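Local coordinates for DUF1573 domain-containing protein (Porphyromonas gingivalis, PDB 2QSV) that is of unknown function, possibly linked to cysteine-type peptidase activity, and is represented here by its C-terminal part of two Ig-like domains, at residues Pro13-Met16 / Pro17-Gly21; Ala182-Pro185 / Gln186-Lys189. All blocks are in the same frame, centred on the assembly; numbering follows the deposited sequence.

The chain has two beta-sandwich domains in series, and each holds one contact. Contact 1 comes first, in the loop that leads from strand 9-11 of the first domain's mixed sheet to strand 22-29 of its antiparallel sheet. It closes a tight turn at residues 16-19. Contact 2 lies far along the chain, where strand 176-183 of the second domain passes into the short helix 185-190, ahead of strand 195-204. The two neither nest nor cross: contact 1 closes before contact 2 opens. They sit on opposite sides of the chain's centre, with centres 35 Å apart. Each shapes a local link between the two sheets of its own sandwich.

Contact 1 of 2, residues Pro13-Met16 / Pro17-Gly21; sequences PISM and PEDEG
Asp19 folds back on Met16 and closes a type I beta turn with two hydrogen bonds. The first is the turn's own backbone bond, from Asp19 N to Met16 O at 2.9 Å. The second runs the other way, from Met16 N to the carboxylate oxygen OD2 of Asp19. It is nearly straight, with an N-H...O angle of 169°. With CG beside its own backbone N (chi1 -75°), the carboxylate of Asp19 reaches back to Met16 N, which meets OD2 from above the plane. OD2 also lies 3.4 Å from Ser15 CA.

Water adds a second layer. Two waters lie between Asp19 OD2 and Ile14 O, so OD2 is approached by one N-H and two waters. A third water joins Ser15 OG, 2.8 Å away, to Glu20 O. The Ser15 hydroxyl itself donates to Pro13 O at 2.7 Å, from above that carbonyl plane. Together with this water, the hydroxyl links Pro13 to Glu20.

Apolar packing is directed away from the turn. The peptide link itself holds the Pro17 ring beside Met16 CB. The extended selenomethionine side chain of Met16 leads outward and touches Val106, Phe109 and Pro110.

The loop connects strand 9-11 with strand 22-29, a passage from one sheet of this Ig-like domain to the other. Backbone bonds join Ser15 to Pro104 near the end of strand 94-105 and to Val106 just beyond it, and Gly21 to Leu67, at the end of strand 61-67.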
ATOM      1  N   PRO A  13       0.405   9.738   4.127  1.00 30.60           N
ATOM      2  CA  PRO A  13      -0.480   9.453   5.269  1.00 30.92           C
ATOM      3  C   PRO A  13      -1.924   9.112   4.787  1.00 29.86           C
ATOM      4  O   PRO A  13      -2.296   9.454   3.648  1.00 28.75           O
ATOM      5  CB  PRO A  13      -0.475  10.750   6.077  1.00 30.69           C
ATOM      6  CG  PRO A  13       0.036  11.825   5.129  1.00 32.30           C
ATOM      7  CD  PRO A  13       0.896  11.127   4.101  1.00 31.18           C
ATOM      8  N   ILE A  14      -2.714   8.487   5.656  1.00 29.72           N
ATOM      9  CA  ILE A  14      -4.175   8.377   5.450  1.00 29.18           C
ATOM     10  C   ILE A  14      -4.691   9.739   5.030  1.00 28.90           C
ATOM     11  O   ILE A  14      -4.439  10.752   5.707  1.00 27.83           O
ATOM     12  CB  ILE A  14      -4.904   7.992   6.722  1.00 30.13           C
ATOM     13  CG1 ILE A  14      -4.298   6.703   7.290  1.00 30.80           C
ATOM     14  CG2 ILE A  14      -6.440   7.844   6.450  1.00 29.02           C
ATOM     15  CD1 ILE A  14      -4.466   6.560   8.783  1.00 34.07           C
ATOM     16  N   SER A  15      -5.377   9.773   3.893  1.00 27.88           N
ATOM     17  CA  SER A  15      -5.804  11.038   3.296  1.00 27.94           C
ATOM     18  C   SER A  15      -7.214  10.995   2.772  1.00 28.29           C
ATOM     19  O   SER A  15      -7.667   9.952   2.267  1.00 25.96           O
ATOM     20  CB  SER A  15      -4.927  11.376   2.081  1.00 28.19           C
ATOM     21  OG  SER A  15      -3.572  11.509   2.430  1.00 28.84           O
HETATM   22  N   MSE A  16      -7.869  12.155   2.846  1.00 29.12           N
HETATM   23  CA  MSE A  16      -9.127  12.404   2.143  1.00 31.22           C
HETATM   24  C   MSE A  16      -8.860  13.081   0.789  1.00 31.92           C
HETATM   25  O   MSE A  16      -7.763  13.619   0.572  1.00 31.48           O
HETATM   26  CB  MSE A  16     -10.045  13.241   3.006  1.00 31.41           C
HETATM   27  CG  MSE A  16     -10.433  12.537   4.277  1.00 35.18           C
HETATM   28 SE   MSE A  16     -11.514  13.736   5.345  0.60 45.95          SE
HETATM   29  CE  MSE A  16     -12.037  12.509   6.737  1.00 43.62           C
ATOM     30  N   PRO A  17      -9.835  13.020  -0.150  1.00 33.39           N
ATOM     31  CA  PRO A  17      -9.522  13.497  -1.503  1.00 34.62           C
ATOM     32  C   PRO A  17      -8.973  14.911  -1.595  1.00 36.67           C
ATOM     33  O   PRO A  17      -8.236  15.197  -2.524  1.00 36.52           O
ATOM     34  CB  PRO A  17     -10.867  13.428  -2.221  1.00 34.63           C
ATOM     35  CG  PRO A  17     -11.589  12.330  -1.531  1.00 35.56           C
ATOM     36  CD  PRO A  17     -11.200  12.461  -0.064  1.00 32.33           C
ATOM     37  N   GLU A  18      -9.337  15.786  -0.658  1.00 39.08           N
ATOM     38  CA  GLU A  18      -8.887  17.180  -0.685  1.00 42.71           C
ATOM     39  C   GLU A  18      -7.595  17.444   0.087  1.00 43.56           C
ATOM     40  O   GLU A  18      -7.064  18.568   0.057  1.00 44.13           O
ATOM     41  CB  GLU A  18      -9.981  18.116  -0.159  1.00 43.27           C
ATOM     42  CG  GLU A  18     -11.196  18.246  -1.086  1.00 49.67           C
ATOM     43  CD  GLU A  18     -10.898  18.987  -2.416  1.00 60.17           C
ATOM     44  OE1 GLU A  18      -9.738  18.938  -2.919  1.00 63.82           O
ATOM     45  OE2 GLU A  18     -11.841  19.617  -2.977  1.00 63.39           O
ATOM     46  N   ASP A  19      -7.093  16.432   0.790  1.00 43.92           N
ATOM     47  CA  ASP A  19      -5.826  16.575   1.501  1.00 44.71           C
ATOM     48  C   ASP A  19      -4.660  16.939   0.587  1.00 45.18           C
ATOM     49  O   ASP A  19      -4.595  16.544  -0.572  1.00 44.65           O
ATOM     50  CB  ASP A  19      -5.516  15.339   2.349  1.00 43.88           C
ATOM     51  CG  ASP A  19      -6.359  15.290   3.597  1.00 45.63           C
ATOM     52  OD1 ASP A  19      -7.027  16.300   3.877  1.00 50.84           O
ATOM     53  OD2 ASP A  19      -6.392  14.281   4.309  1.00 44.18           O
ATOM     54  N   GLU A  20      -3.765  17.743   1.138  1.00 47.04           N
ATOM     55  CA  GLU A  20      -2.473  18.013   0.539  1.00 48.74           C
ATOM     56  C   GLU A  20      -1.489  17.127   1.279  1.00 48.46           C
ATOM     57  O   GLU A  20      -1.831  16.532   2.305  1.00 49.37           O
ATOM     58  CB  GLU A  20      -2.129  19.493   0.704  1.00 49.34           C
ATOM     59  CG  GLU A  20      -3.256  20.402   0.219  1.00 54.17           C
ATOM     60  CD  GLU A  20      -2.766  21.645  -0.525  1.00 61.10           C
ATOM     61  OE1 GLU A  20      -2.233  22.580   0.134  1.00 62.71           O
ATOM     62  OE2 GLU A  20      -2.944  21.689  -1.770  1.00 64.99           O
ATOM     63  N   GLY A  21      -0.276  17.010   0.777  1.00 47.60           N
ATOM     64  CA  GLY A  21       0.658  16.090   1.397  1.00 46.53           C
ATOM     65  C   GLY A  21       1.825  15.893   0.477  1.00 45.22           C
ATOM     66  O   GLY A  21       1.713  16.119  -0.718  1.00 44.68           O
TER
HETATM   67  O   HOH W   1      -4.062  13.650   5.801  1.00 44.28           O
HETATM   68  O   HOH W   2      -6.744  12.450   6.783  1.00 49.45           O
HETATM   69  O   HOH W   3      -1.984  13.711   3.173  1.00 46.69           O

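Contact 2 of 2, residues Ala182-Pro185 / Gln186-Lys189; sequences AVDP and QVMK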
ATOM      1  N   ALA A 182      -5.746 -17.090   3.972  1.00 21.69           N
ATOM      2  CA  ALA A 182      -4.908 -18.283   3.759  1.00 23.68           C
ATOM      3  C   ALA A 182      -3.412 -17.932   3.923  1.00 24.39           C
ATOM      4  O   ALA A 182      -2.968 -16.865   3.449  1.00 24.25           O
ATOM      5  CB  ALA A 182      -5.193 -18.925   2.392  1.00 22.67           C
ATOM      6  N   VAL A 183      -2.681 -18.764   4.665  1.00 25.94           N
ATOM      7  CA  VAL A 183      -1.216 -18.622   4.818  1.00 28.08           C
ATOM      8  C   VAL A 183      -0.534 -19.830   4.149  1.00 29.36           C
ATOM      9  O   VAL A 183      -0.927 -20.966   4.395  1.00 29.46           O
ATOM     10  CB  VAL A 183      -0.763 -18.411   6.285  1.00 28.18           C
ATOM     11  CG1 VAL A 183       0.831 -18.488   6.446  1.00 29.51           C
ATOM     12  CG2 VAL A 183      -1.268 -17.083   6.782  1.00 28.32           C
ATOM     13  N   ASP A 184       0.437 -19.554   3.263  1.00 30.21           N
ATOM     14  CA  ASP A 184       1.149 -20.574   2.491  1.00 31.65           C
ATOM     15  C   ASP A 184       2.539 -20.795   3.121  1.00 31.78           C
ATOM     16  O   ASP A 184       3.447 -19.967   2.927  1.00 31.50           O
ATOM     17  CB  ASP A 184       1.264 -20.149   1.014  1.00 32.25           C
ATOM     18  CG  ASP A 184       1.682 -21.316   0.053  1.00 35.48           C
ATOM     19  OD1 ASP A 184       2.264 -22.346   0.482  1.00 37.29           O
ATOM     20  OD2 ASP A 184       1.438 -21.174  -1.167  1.00 38.12           O
ATOM     21  N   PRO A 185       2.702 -21.889   3.898  1.00 31.47           N
ATOM     22  CA  PRO A 185       3.983 -22.168   4.553  1.00 32.10           C
ATOM     23  C   PRO A 185       5.120 -22.477   3.549  1.00 32.00           C
ATOM     24  O   PRO A 185       6.281 -22.322   3.909  1.00 31.76           O
ATOM     25  CB  PRO A 185       3.692 -23.413   5.406  1.00 31.40           C
ATOM     26  CG  PRO A 185       2.576 -24.067   4.723  1.00 31.91           C
ATOM     27  CD  PRO A 185       1.728 -22.967   4.138  1.00 31.91           C
ATOM     28  N   GLN A 186       4.774 -22.962   2.359  1.00 33.41           N
ATOM     29  CA  GLN A 186       5.761 -23.197   1.290  1.00 35.88           C
ATOM     30  C   GLN A 186       6.396 -21.903   0.771  1.00 35.52           C
ATOM     31  O   GLN A 186       7.585 -21.906   0.372  1.00 36.20           O
ATOM     32  CB  GLN A 186       5.166 -24.008   0.128  1.00 36.09           C
ATOM     33  CG  GLN A 186       4.592 -25.362   0.563  1.00 43.09           C
ATOM     34  CD  GLN A 186       5.512 -26.164   1.521  1.00 49.04           C
ATOM     35  OE1 GLN A 186       6.671 -26.426   1.212  1.00 51.96           O
ATOM     36  NE2 GLN A 186       4.977 -26.571   2.672  1.00 49.87           N
ATOM     37  N   VAL A 187       5.624 -20.808   0.796  1.00 34.02           N
ATOM     38  CA  VAL A 187       6.124 -19.499   0.412  1.00 33.76           C
ATOM     39  C   VAL A 187       7.043 -19.031   1.501  1.00 35.81           C
ATOM     40  O   VAL A 187       8.124 -18.542   1.206  1.00 35.97           O
ATOM     41  CB  VAL A 187       4.976 -18.449   0.097  1.00 33.20           C
ATOM     42  CG1 VAL A 187       5.525 -17.031  -0.075  1.00 30.97           C
ATOM     43  CG2 VAL A 187       4.225 -18.857  -1.147  1.00 29.65           C
HETATM   44  N   MSE A 188       6.640 -19.202   2.760  1.00 37.09           N
HETATM   45  CA  MSE A 188       7.478 -18.826   3.902  1.00 39.33           C
HETATM   46  C   MSE A 188       8.829 -19.572   3.894  1.00 41.57           C
HETATM   47  O   MSE A 188       9.875 -18.984   4.185  1.00 41.17           O
HETATM   48  CB  MSE A 188       6.764 -19.115   5.228  1.00 38.83           C
HETATM   49  CG  MSE A 188       5.424 -18.417   5.401  1.00 36.89           C
HETATM   50 SE   MSE A 188       4.475 -19.089   6.978  0.60 33.84          SE
HETATM   51  CE  MSE A 188       5.798 -18.960   8.415  1.00 27.67           C
ATOM     52  N   LYS A 189       8.791 -20.865   3.577  0.50 42.59           N
ATOM     53  CA  LYS A 189      10.008 -21.651   3.461  0.50 43.97           C
ATOM     54  C   LYS A 189      10.883 -21.145   2.303  0.50 44.99           C
ATOM     55  O   LYS A 189      12.034 -20.767   2.528  0.50 45.33           O
ATOM     56  CB  LYS A 189       9.699 -23.141   3.345  0.50 43.60           C
ATOM     57  CG  LYS A 189       9.556 -23.804   4.687  0.50 43.12           C
ATOM     58  CD  LYS A 189       9.214 -25.263   4.574  0.50 43.80           C
ATOM     59  CE  LYS A 189       7.828 -25.453   4.022  0.50 43.69           C
ATOM     60  NZ  LYS A 189       7.235 -26.737   4.493  0.50 45.48           N
TER
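Asp184 caps helix 185-190 through Gln186: OD1 of Asp184 accepts from Gln186 N, weakly, at 3.2 Å with an N-H...O angle of 131°. CG lies opposite the backbone N (chi1 -166°), which turns the acid toward the first turn of the helix.

The main chain supplies the other polar bonds. Asp184 O takes Met188 N at 3.3 Å, in the carbonyl plane, and more weakly Val187 N. Pro185 O receives Lys189 N at 2.9 Å. Pro185 has no N-H to offer, which suits the first position of a helix.

A methyl packs against the carboxylate: Val187 CG2 lies 3.6 Å from Asp184 OD2, and the two side chains cross at about a right angle. The apolar contact is on the buried side, where the selenium of Met188 rests 3.7 Å from Val183 CG1. Met188 and Val183 both touch Ile196 on strand 195-204.

The capping acid places negative charge beside the start of the helix, near Gln186 N, and the helix dipole would probably favour its ionised form. The weak capping bond, the backbone bonds of Asp184 O and Pro185 O, and the Val183-Met188 contact are consistent with a well-defined passage from strand 176-183 into the helix.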